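PDB 2YZC: uricase from Arthrobacter globiformis, which catalyses the oxidation of uric acid by molecular oxygen to 5-hydroxyisourate, which is processed further to (S)-allantoin. Local coordinates for residues H37-L42 against H123-N128; R49-A54 against N61-A66; T225-G230 against A281-E286. One frame throughout, in Å; residues are numbered along the deposited sequence.

Contact 1 of 3, residues H37-L42 against H123-N128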
loop_
_atom_site.group_PDB
_atom_site.type_symbol
_atom_site.label_atom_id
_atom_site.label_comp_id
_atom_site.label_asym_id
_atom_site.label_seq_id
_atom_site.Cartn_x
_atom_site.Cartn_y
_atom_site.Cartn_z
ATOM N N HIS A 37 -1.769 -9.434 -31.770
ATOM C CA HIS A 37 -2.311 -9.861 -30.480
ATOM C C HIS A 37 -3.099 -8.789 -29.732
ATOM O O HIS A 37 -2.838 -7.595 -29.868
ATOM C CB HIS A 37 -1.184 -10.361 -29.560
ATOM C CG HIS A 37 -0.491 -11.595 -30.050
ATOM N ND1 HIS A 37 0.418 -12.289 -29.279
ATOM C CD2 HIS A 37 -0.550 -12.245 -31.237
ATOM C CE1 HIS A 37 0.889 -13.311 -29.969
ATOM N NE2 HIS A 37 0.318 -13.308 -31.161
ATOM N N GLU A 38 -4.067 -9.238 -28.940
ATOM C CA GLU A 38 -4.889 -8.359 -28.115
ATOM C C GLU A 38 -4.758 -8.868 -26.680
ATOM O O GLU A 38 -4.589 -10.073 -26.453
ATOM C CB GLU A 38 -6.363 -8.416 -28.532
ATOM C CG GLU A 38 -6.656 -7.988 -29.965
ATOM C CD GLU A 38 -6.163 -6.589 -30.280
ATOM O OE1 GLU A 38 -6.320 -5.685 -29.430
ATOM O OE2 GLU A 38 -5.622 -6.385 -31.390
ATOM N N ILE A 39 -4.845 -7.951 -25.722
ATOM C CA ILE A 39 -4.727 -8.289 -24.308
ATOM C C ILE A 39 -5.926 -7.827 -23.486
ATOM O O ILE A 39 -6.357 -6.680 -23.595
ATOM C CB ILE A 39 -3.466 -7.629 -23.678
ATOM C CG1 ILE A 39 -2.200 -8.114 -24.387
ATOM C CG2 ILE A 39 -3.398 -7.945 -22.181
ATOM C CD1 ILE A 39 -1.951 -9.597 -24.256
ATOM N N GLN A 40 -6.466 -8.728 -22.671
ATOM C CA GLN A 40 -7.565 -8.395 -21.766
ATOM C C GLN A 40 -7.021 -8.805 -20.396
ATOM O O GLN A 40 -6.587 -9.939 -20.208
ATOM C CB GLN A 40 -8.839 -9.159 -22.139
ATOM C CG GLN A 40 -9.516 -8.586 -23.391
ATOM C CD GLN A 40 -10.679 -9.432 -23.868
ATOM O OE1 GLN A 40 -11.841 -9.029 -23.783
ATOM N NE2 GLN A 40 -10.371 -10.616 -24.366
ATOM N N ASP A 41 -7.025 -7.867 -19.454
ATOM C CA ASP A 41 -6.452 -8.094 -18.127
ATOM C C ASP A 41 -7.506 -7.797 -17.059
ATOM O O ASP A 41 -7.932 -6.652 -16.920
ATOM C CB ASP A 41 -5.242 -7.155 -17.974
ATOM C CG ASP A 41 -4.340 -7.515 -16.806
ATOM O OD1 ASP A 41 -4.740 -8.334 -15.952
ATOM O OD2 ASP A 41 -3.216 -6.956 -16.742
ATOM N N LEU A 42 -7.907 -8.822 -16.307
ATOM C CA LEU A 42 -8.937 -8.678 -15.273
ATOM C C LEU A 42 -8.585 -9.235 -13.889
ATOM O O LEU A 42 -7.752 -10.131 -13.756
ATOM C CB LEU A 42 -10.229 -9.382 -15.717
ATOM C CG LEU A 42 -10.918 -9.007 -17.031
ATOM C CD1 LEU A 42 -12.102 -9.952 -17.268
ATOM C CD2 LEU A 42 -11.387 -7.567 -16.973
ATOM N N HIS A 123 2.775 -7.381 -30.515
ATOM C CA HIS A 123 2.646 -8.144 -29.274
ATOM C C HIS A 123 3.486 -7.660 -28.091
ATOM O O HIS A 123 3.930 -8.467 -27.279
ATOM C CB HIS A 123 2.942 -9.629 -29.535
ATOM C CG HIS A 123 4.305 -9.894 -30.097
ATOM N ND1 HIS A 123 4.527 -10.116 -31.439
ATOM C CD2 HIS A 123 5.516 -9.985 -29.496
ATOM C CE1 HIS A 123 5.816 -10.334 -31.641
ATOM N NE2 HIS A 123 6.438 -10.260 -30.478
ATOM N N ALA A 124 3.703 -6.351 -27.999
ATOM C CA ALA A 124 4.458 -5.760 -26.896
ATOM C C ALA A 124 3.615 -4.591 -26.398
ATOM O O ALA A 124 3.251 -3.708 -27.179
ATOM C CB ALA A 124 5.817 -5.272 -27.373
ATOM N N PHE A 125 3.306 -4.584 -25.103
ATOM C CA PHE A 125 2.453 -3.546 -24.534
ATOM C C PHE A 125 2.976 -2.943 -23.237
ATOM O O PHE A 125 3.866 -3.494 -22.597
ATOM C CB PHE A 125 1.061 -4.121 -24.251
ATOM C CG PHE A 125 0.551 -5.056 -25.310
ATOM C CD1 PHE A 125 1.036 -6.358 -25.404
ATOM C CD2 PHE A 125 -0.438 -4.644 -26.198
ATOM C CE1 PHE A 125 0.542 -7.241 -26.360
ATOM C CE2 PHE A 125 -0.941 -5.515 -27.161
ATOM C CZ PHE A 125 -0.451 -6.817 -27.242
ATOM N N SER A 126 2.409 -1.798 -22.856
ATOM C CA SER A 126 2.776 -1.139 -21.609
ATOM C C SER A 126 1.468 -0.821 -20.885
ATOM O O SER A 126 0.457 -0.518 -21.519
ATOM C CB SER A 126 3.576 0.148 -21.860
ATOM O OG SER A 126 2.794 1.152 -22.475
ATOM N N ARG A 127 1.482 -0.900 -19.562
ATOM C CA ARG A 127 0.269 -0.645 -18.799
ATOM C C ARG A 127 -0.097 0.829 -18.691
ATOM O O ARG A 127 0.763 1.679 -18.486
ATOM C CB ARG A 127 0.399 -1.251 -17.395
ATOM C CG ARG A 127 -0.522 -2.444 -17.154
ATOM C CD ARG A 127 -1.820 -2.023 -16.474
ATOM N NE ARG A 127 -1.724 -2.224 -15.030
ATOM C CZ ARG A 127 -2.534 -1.669 -14.137
ATOM N NH1 ARG A 127 -2.360 -1.921 -12.844
ATOM N NH2 ARG A 127 -3.506 -0.856 -14.527
ATOM N N ASN A 128 -1.382 1.119 -18.878
ATOM C CA ASN A 128 -1.909 2.474 -18.735
ATOM C C ASN A 128 -2.510 2.399 -17.338
ATOM O O ASN A 128 -3.572 1.811 -17.148
ATOM C CB ASN A 128 -3.012 2.756 -19.764
ATOM C CG ASN A 128 -3.765 4.058 -19.478
ATOM O OD1 ASN A 128 -3.393 4.829 -18.588
ATOM N ND2 ASN A 128 -4.828 4.304 -20.238
#
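Ile39 lays its CG1 over one face of the Phe125 ring. The carbon sits 3.7 Å from the ring centroid, 19° off the ring normal, which makes a CH-pi contact. It is displaced toward the rim, and its closest ring atom is CE1 of Phe125, 3.5 Å from Ile39 CG1. CD1 of Ile39 follows along the same side of the ring, also nearest CE1. In Ile39, CG1 lies beside the backbone N and opposite the carbonyl carbon (chi1 -60°), which turns this longer branch to the phenyl face. The rim of the same ring meets the backbone: His37 O lies in the ring plane, 3.6 Å from Phe125 CZ.

One step along, the side chains of His37 and His123 run side by side and point the same way. The touch is between His37 ND1 and His123 CB, 3.7 Å apart. The imidazoles do not stack; their planes are inclined by 44°. Beyond CB, the ring of His123 leads away from the 37-42 segment. The polar need of His37 ND1 is met by Ser158 OG of the second subunit.

No hydrogen bond joins the two segments. Strand 38-50 and strand 124-129 each pair with strand 103-117, whose Arg117 bonds His37 O and touches Phe125. Strand 38-50 also pairs with strand 13-31. Residues 124-126 pair with an antiparallel strand of the second subunit, so the sheet continues across that interface.

Contact 2 of 3, residues R49-A54 against N61-A66; sequences RGDFEA and NAHVVA. With 1AL (allantoate ion), chain L.
His63 reaches from a type I turn, Asn61 to Val64, to Asp51, just past the end of strand 38-50. Its CB is the first atom to touch, 4.1 Å from Phe52 CD2 and also near Asp51 O. CG lies opposite the carbonyl carbon (chi1 -70°), and this points the imidazole at Asp51. His63 CG passes Asp51 O at 3.7 Å. CD2 comes closest: His63 CD2 is 3.1 Å from Asp51 O, which lies at the ring edge, near the ring plane. The same His63 CD2 is 3.6 Å from Asp51 OD2. At the tip, His63 NE2 is also 3.6 Å from Asp51 OD2, and no hydrogen bond forms. Carboxylate and imidazole planes stand 77° apart.

Phe52 returns the contact with its own rim. His63 O lies in the plane of the phenyl ring, 3.3 Å from Phe52 CE2. Each ring thus offers C-H edge atoms to a carbonyl oxygen of the other segment. Around them, Trp102 stacks on the His63 ring and Tyr20 meets Phe52 edge to face.

From the turn the chain runs on to Ala66, which precedes helix 67-78. Ala66 CA is 3.3 Å from N11 of the bound allantoate. Thr67 OG1 and Asp68 N bond the ligand, together with Leu222, Arg180 and His251 of the third subunit, so this active site is shared between chains.

No hydrogen bond crosses between 49-54 and 61-66. The chemistry is one of carbonyl oxygens set against polarised ring C-H edges. Asp51 adds negative charge beside the imidazole and would probably favour its protonated form.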
loop_
_atom_site.group_PDB
_atom_site.type_symbol
_atom_site.label_atom_id
_atom_site.label_comp_id
_atom_site.label_asym_id
_atom_site.label_seq_id
_atom_site.Cartn_x
_atom_site.Cartn_y
_atom_site.Cartn_z
ATOM N N ARG A 49 -24.915 -16.893 -3.724
ATOM C CA ARG A 49 -25.949 -16.672 -2.730
ATOM C C ARG A 49 -27.003 -17.751 -2.938
ATOM O O ARG A 49 -27.266 -18.166 -4.071
ATOM C CB ARG A 49 -26.577 -15.292 -2.907
ATOM C CG ARG A 49 -25.631 -14.152 -2.586
ATOM C CD ARG A 49 -26.196 -12.834 -3.067
ATOM N NE ARG A 49 -25.284 -11.725 -2.810
ATOM C CZ ARG A 49 -25.461 -10.491 -3.267
ATOM N NH1 ARG A 49 -26.519 -10.206 -4.014
ATOM N NH2 ARG A 49 -24.584 -9.540 -2.972
ATOM N N GLY A 50 -27.596 -18.205 -1.841
ATOM C CA GLY A 50 -28.610 -19.236 -1.934
ATOM C C GLY A 50 -28.823 -19.891 -0.590
ATOM O O GLY A 50 -28.689 -19.243 0.448
ATOM N N ASP A 51 -29.158 -21.175 -0.603
ATOM C CA ASP A 51 -29.383 -21.902 0.635
ATOM C C ASP A 51 -28.100 -22.536 1.152
ATOM O O ASP A 51 -27.726 -23.638 0.746
ATOM C CB ASP A 51 -30.452 -22.976 0.432
ATOM C CG ASP A 51 -30.563 -23.904 1.619
ATOM O OD1 ASP A 51 -30.318 -23.445 2.754
ATOM O OD2 ASP A 51 -30.901 -25.089 1.417
ATOM N N PHE A 52 -27.434 -21.829 2.061
ATOM C CA PHE A 52 -26.186 -22.299 2.646
ATOM C C PHE A 52 -26.312 -22.411 4.160
ATOM O O PHE A 52 -25.329 -22.321 4.891
ATOM C CB PHE A 52 -25.052 -21.342 2.273
ATOM C CG PHE A 52 -24.805 -21.257 0.792
ATOM C CD1 PHE A 52 -24.963 -20.053 0.110
ATOM C CD2 PHE A 52 -24.453 -22.393 0.071
ATOM C CE1 PHE A 52 -24.782 -19.985 -1.270
ATOM C CE2 PHE A 52 -24.269 -22.333 -1.308
ATOM C CZ PHE A 52 -24.435 -21.126 -1.978
ATOM N N GLU A 53 -27.539 -22.623 4.615
ATOM C CA GLU A 53 -27.846 -22.751 6.034
ATOM C C GLU A 53 -27.029 -23.844 6.726
ATOM O O GLU A 53 -26.350 -23.586 7.723
ATOM C CB GLU A 53 -29.340 -23.043 6.199
ATOM C CG GLU A 53 -29.833 -23.139 7.632
ATOM C CD GLU A 53 -29.871 -21.794 8.325
ATOM O OE1 GLU A 53 -30.135 -20.779 7.646
ATOM O OE2 GLU A 53 -29.654 -21.751 9.552
ATOM N N ALA A 54 -27.098 -25.061 6.192
ATOM C CA ALA A 54 -26.386 -26.204 6.768
ATOM C C ALA A 54 -24.871 -26.042 6.783
ATOM O O ALA A 54 -24.193 -26.530 7.692
ATOM C CB ALA A 54 -26.758 -27.485 6.019
ATOM N N ASN A 61 -21.109 -29.475 3.792
ATOM C CA ASN A 61 -20.726 -28.848 2.527
ATOM C C ASN A 61 -21.382 -29.340 1.238
ATOM O O ASN A 61 -20.899 -29.032 0.147
ATOM C CB ASN A 61 -19.204 -28.919 2.371
ATOM C CG ASN A 61 -18.476 -28.177 3.474
ATOM O OD1 ASN A 61 -18.754 -27.002 3.726
ATOM N ND2 ASN A 61 -17.544 -28.854 4.137
ATOM N N ALA A 62 -22.480 -30.081 1.352
ATOM C CA ALA A 62 -23.175 -30.597 0.172
ATOM C C ALA A 62 -23.556 -29.504 -0.835
ATOM O O ALA A 62 -23.507 -29.725 -2.045
ATOM C CB ALA A 62 -24.427 -31.372 0.596
ATOM N N HIS A 63 -23.937 -28.331 -0.335
ATOM C CA HIS A 63 -24.332 -27.218 -1.197
ATOM C C HIS A 63 -23.183 -26.276 -1.546
ATOM O O HIS A 63 -23.348 -25.374 -2.362
ATOM C CB HIS A 63 -25.423 -26.378 -0.520
ATOM C CG HIS A 63 -26.747 -27.067 -0.410
ATOM N ND1 HIS A 63 -26.954 -28.362 -0.836
ATOM C CD2 HIS A 63 -27.935 -26.635 0.075
ATOM C CE1 HIS A 63 -28.214 -28.699 -0.617
ATOM N NE2 HIS A 63 -28.830 -27.669 -0.066
ATOM N N VAL A 64 -22.023 -26.481 -0.933
ATOM C CA VAL A 64 -20.899 -25.582 -1.154
ATOM C C VAL A 64 -20.011 -25.837 -2.368
ATOM O O VAL A 64 -19.054 -26.611 -2.306
ATOM C CB VAL A 64 -19.999 -25.517 0.104
ATOM C CG1 VAL A 64 -18.898 -24.478 -0.087
ATOM C CG2 VAL A 64 -20.838 -25.168 1.321
ATOM N N VAL A 65 -20.343 -25.178 -3.474
ATOM C CA VAL A 65 -19.540 -25.277 -4.682
ATOM C C VAL A 65 -18.212 -24.642 -4.262
ATOM O O VAL A 65 -18.151 -23.440 -3.988
ATOM C CB VAL A 65 -20.165 -24.460 -5.829
ATOM C CG1 VAL A 65 -19.232 -24.443 -7.028
ATOM C CG2 VAL A 65 -21.522 -25.062 -6.220
ATOM N N ALA A 66 -17.162 -25.453 -4.197
ATOM C CA ALA A 66 -15.849 -24.985 -3.766
ATOM C C ALA A 66 -15.412 -23.669 -4.403
ATOM O O ALA A 66 -15.655 -23.430 -5.584
ATOM C CB ALA A 66 -14.805 -26.060 -4.040
HETATM C C1 1AL L . -14.133 -23.204 2.706
HETATM O O2 1AL L . -14.304 -23.620 3.862
HETATM N N3 1AL L . -15.156 -22.741 1.934
HETATM N N4 1AL L . -12.811 -23.253 2.276
HETATM C C5 1AL L . -12.157 -21.292 0.620
HETATM O O6 1AL L . -12.999 -20.462 1.018
HETATM O O7 1AL L . -11.260 -21.076 -0.208
HETATM C C8 1AL L . -12.447 -22.778 0.951
HETATM C C9 1AL L . -12.803 -23.936 -1.190
HETATM O O10 1AL L . -12.156 -24.156 -2.239
HETATM N N11 1AL L . -14.159 -23.742 -1.187
HETATM N N12 1AL L . -12.207 -23.879 0.028
#

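Contact 3 of 3, residues T225-G230 against A281-E286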
loop_
_atom_site.group_PDB
_atom_site.type_symbol
_atom_site.label_atom_id
_atom_site.label_comp_id
_atom_site.label_asym_id
_atom_site.label_seq_id
_atom_site.Cartn_x
_atom_site.Cartn_y
_atom_site.Cartn_z
ATOM N N THR A 225 -19.710 20.759 -8.902
ATOM C CA THR A 225 -18.942 20.105 -9.949
ATOM C C THR A 225 -19.405 18.653 -10.070
ATOM O O THR A 225 -19.549 18.128 -11.170
ATOM C CB THR A 225 -17.430 20.144 -9.628
ATOM O OG1 THR A 225 -16.967 21.499 -9.720
ATOM C CG2 THR A 225 -16.635 19.258 -10.601
ATOM N N MET A 226 -19.651 18.015 -8.933
ATOM C CA MET A 226 -20.094 16.627 -8.932
ATOM C C MET A 226 -21.503 16.488 -9.509
ATOM O O MET A 226 -21.793 15.543 -10.242
ATOM C CB MET A 226 -20.052 16.061 -7.511
ATOM C CG MET A 226 -20.530 14.618 -7.409
ATOM S SD MET A 226 -20.328 13.953 -5.746
ATOM C CE MET A 226 -21.410 15.082 -4.828
ATOM N N TYR A 227 -22.378 17.432 -9.180
ATOM C CA TYR A 227 -23.741 17.384 -9.686
ATOM C C TYR A 227 -23.726 17.503 -11.211
ATOM O O TYR A 227 -24.408 16.750 -11.895
ATOM C CB TYR A 227 -24.574 18.512 -9.069
ATOM C CG TYR A 227 -25.998 18.561 -9.567
ATOM C CD1 TYR A 227 -26.962 17.685 -9.077
ATOM C CD2 TYR A 227 -26.373 19.467 -10.555
ATOM C CE1 TYR A 227 -28.270 17.712 -9.563
ATOM C CE2 TYR A 227 -27.670 19.502 -11.046
ATOM C CZ TYR A 227 -28.611 18.622 -10.549
ATOM O OH TYR A 227 -29.889 18.652 -11.054
ATOM N N GLU A 228 -22.941 18.440 -11.740
ATOM C CA GLU A 228 -22.849 18.629 -13.188
ATOM C C GLU A 228 -22.290 17.389 -13.887
ATOM O O GLU A 228 -22.728 17.035 -14.986
ATOM C CB GLU A 228 -21.981 19.847 -13.512
ATOM C CG GLU A 228 -22.629 21.159 -13.098
ATOM C CD GLU A 228 -23.998 21.359 -13.737
ATOM O OE1 GLU A 228 -24.934 21.769 -13.021
ATOM O OE2 GLU A 228 -24.138 21.112 -14.954
ATOM N N MET A 229 -21.315 16.739 -13.260
ATOM C CA MET A 229 -20.737 15.522 -13.827
ATOM C C MET A 229 -21.821 14.442 -13.918
ATOM O O MET A 229 -21.986 13.799 -14.953
ATOM C CB MET A 229 -19.573 15.034 -12.956
ATOM C CG MET A 229 -18.323 15.910 -13.051
ATOM S SD MET A 229 -17.117 15.638 -11.722
ATOM C CE MET A 229 -16.576 13.940 -12.085
ATOM N N GLY A 230 -22.570 14.258 -12.835
ATOM C CA GLY A 230 -23.622 13.256 -12.827
ATOM C C GLY A 230 -24.769 13.541 -13.782
ATOM O O GLY A 230 -25.276 12.629 -14.437
ATOM N N ALA A 281 -22.328 11.754 -3.535
ATOM C CA ALA A 281 -23.726 11.922 -3.891
ATOM C C ALA A 281 -24.195 10.971 -4.974
ATOM O O ALA A 281 -23.403 10.419 -5.740
ATOM C CB ALA A 281 -23.985 13.352 -4.334
ATOM N N THR A 282 -25.511 10.800 -5.016
ATOM C CA THR A 282 -26.174 9.959 -5.993
ATOM C C THR A 282 -27.020 10.887 -6.858
ATOM O O THR A 282 -27.811 11.678 -6.338
ATOM C CB THR A 282 -27.125 8.951 -5.322
ATOM O OG1 THR A 282 -26.409 8.164 -4.363
ATOM C CG2 THR A 282 -27.742 8.032 -6.367
ATOM N N ILE A 283 -26.832 10.810 -8.169
ATOM C CA ILE A 283 -27.613 11.608 -9.104
ATOM C C ILE A 283 -28.501 10.569 -9.789
ATOM O O ILE A 283 -27.996 9.624 -10.397
ATOM C CB ILE A 283 -26.712 12.307 -10.140
ATOM C CG1 ILE A 283 -25.745 13.258 -9.433
ATOM C CG2 ILE A 283 -27.558 13.082 -11.130
ATOM C CD1 ILE A 283 -26.429 14.381 -8.673
ATOM N N GLN A 284 -29.816 10.738 -9.675
ATOM C CA GLN A 284 -30.761 9.779 -10.238
ATOM C C GLN A 284 -31.716 10.305 -11.302
ATOM O O GLN A 284 -31.995 11.501 -11.379
ATOM C CB GLN A 284 -31.605 9.172 -9.113
ATOM C CG GLN A 284 -30.860 8.268 -8.157
ATOM C CD GLN A 284 -31.764 7.680 -7.086
ATOM O OE1 GLN A 284 -31.438 6.664 -6.467
ATOM N NE2 GLN A 284 -32.904 8.325 -6.855
ATOM N N ARG A 285 -32.213 9.386 -12.123
ATOM C CA ARG A 285 -33.190 9.725 -13.145
ATOM C C ARG A 285 -34.488 9.805 -12.339
ATOM O O ARG A 285 -34.790 8.900 -11.560
ATOM C CB ARG A 285 -33.272 8.604 -14.187
ATOM C CG ARG A 285 -34.191 8.888 -15.364
ATOM C CD ARG A 285 -34.162 7.732 -16.366
ATOM N NE ARG A 285 -32.847 7.577 -16.982
ATOM C CZ ARG A 285 -32.331 8.425 -17.868
ATOM N NH1 ARG A 285 -33.025 9.488 -18.251
ATOM N NH2 ARG A 285 -31.116 8.218 -18.361
ATOM N N GLU A 286 -35.249 10.881 -12.505
ATOM C CA GLU A 286 -36.485 11.029 -11.740
ATOM C C GLU A 286 -37.379 9.795 -11.799
ATOM O O GLU A 286 -37.622 9.247 -12.869
ATOM C CB GLU A 286 -37.292 12.242 -12.218
ATOM C CG GLU A 286 -38.472 12.550 -11.298
ATOM C CD GLU A 286 -39.485 13.520 -11.893
ATOM O OE1 GLU A 286 -40.419 13.910 -11.158
ATOM O OE2 GLU A 286 -39.361 13.883 -13.085
#
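Gly230 leaves its helix without a side chain just where Ile283 comes in. A CB at this position would point at the strand and clash with Ile283 CG1, so the lack of one lets helix and strand draw together. The CA atoms of Gly230 and Ile283 are 5.7 Å apart. CG1 of Ile283 lies 4.0 Å from Gly230 CA, and its CG2 branch rests against the backbone, 3.9 Å from Gly230 C.

The CG1 branch runs on to Tyr227: the terminal CD1 of Ile283 is 3.4 Å from Tyr227 CD1 and lies farther from CE1 of the same ring. The methyl approaches the ring obliquely, and the two side chains cross at about a right angle. Tyr227 CG stands opposite its backbone N (chi1 178°), which carries the ring out to the end of the isoleucine, across its line. An alanine in place of Ile283 is likely to open a gap against Gly230 and leave Tyr227 CD1 without its methyl neighbour.

Toward the start of the strand, Met226 packs on Ala281. Met226 SD is 3.7 Å from Ala281 N and 4.0 Å from Ala281 CB; the placement of the methionine methyl is doubtful. Met226 also touches Met245 and Leu247 of strand 240-254, and His56 of the third subunit.

All the touching residues are buried. Strand 276-285 pairs with strand 240-254 and, across the interface, with a strand of the third subunit. The short axes of helix 225-230 and strand 281-285 pass 8.6 Å apart at 33°. This is a helix laid on an antiparallel sheet, as in the tunnelling fold of uricases.

How the contacts relate
Contact 3 lies in the core; contacts 1 and 2 are only partly buried. Contacts 1 and 2 both use strand 38-50; the centres of the two contacts are about 37 Å apart. Contact 2 is nested within the chain loop that contact 1 closes. Contact 3 follows later in the chain, across the chain's centre from contact 1. All three reach the same sheet, but none touches another. Contact 3 is apolar, an isoleucine set against a tyrosine ring and a glycine. Contact 1 mixes apolar and imidazole groups. Contact 2 sets carbonyl oxygens and a carboxylate against aromatic ring edges. Contact 1 borders the second subunit, whereas contacts 2 and 3 border the third.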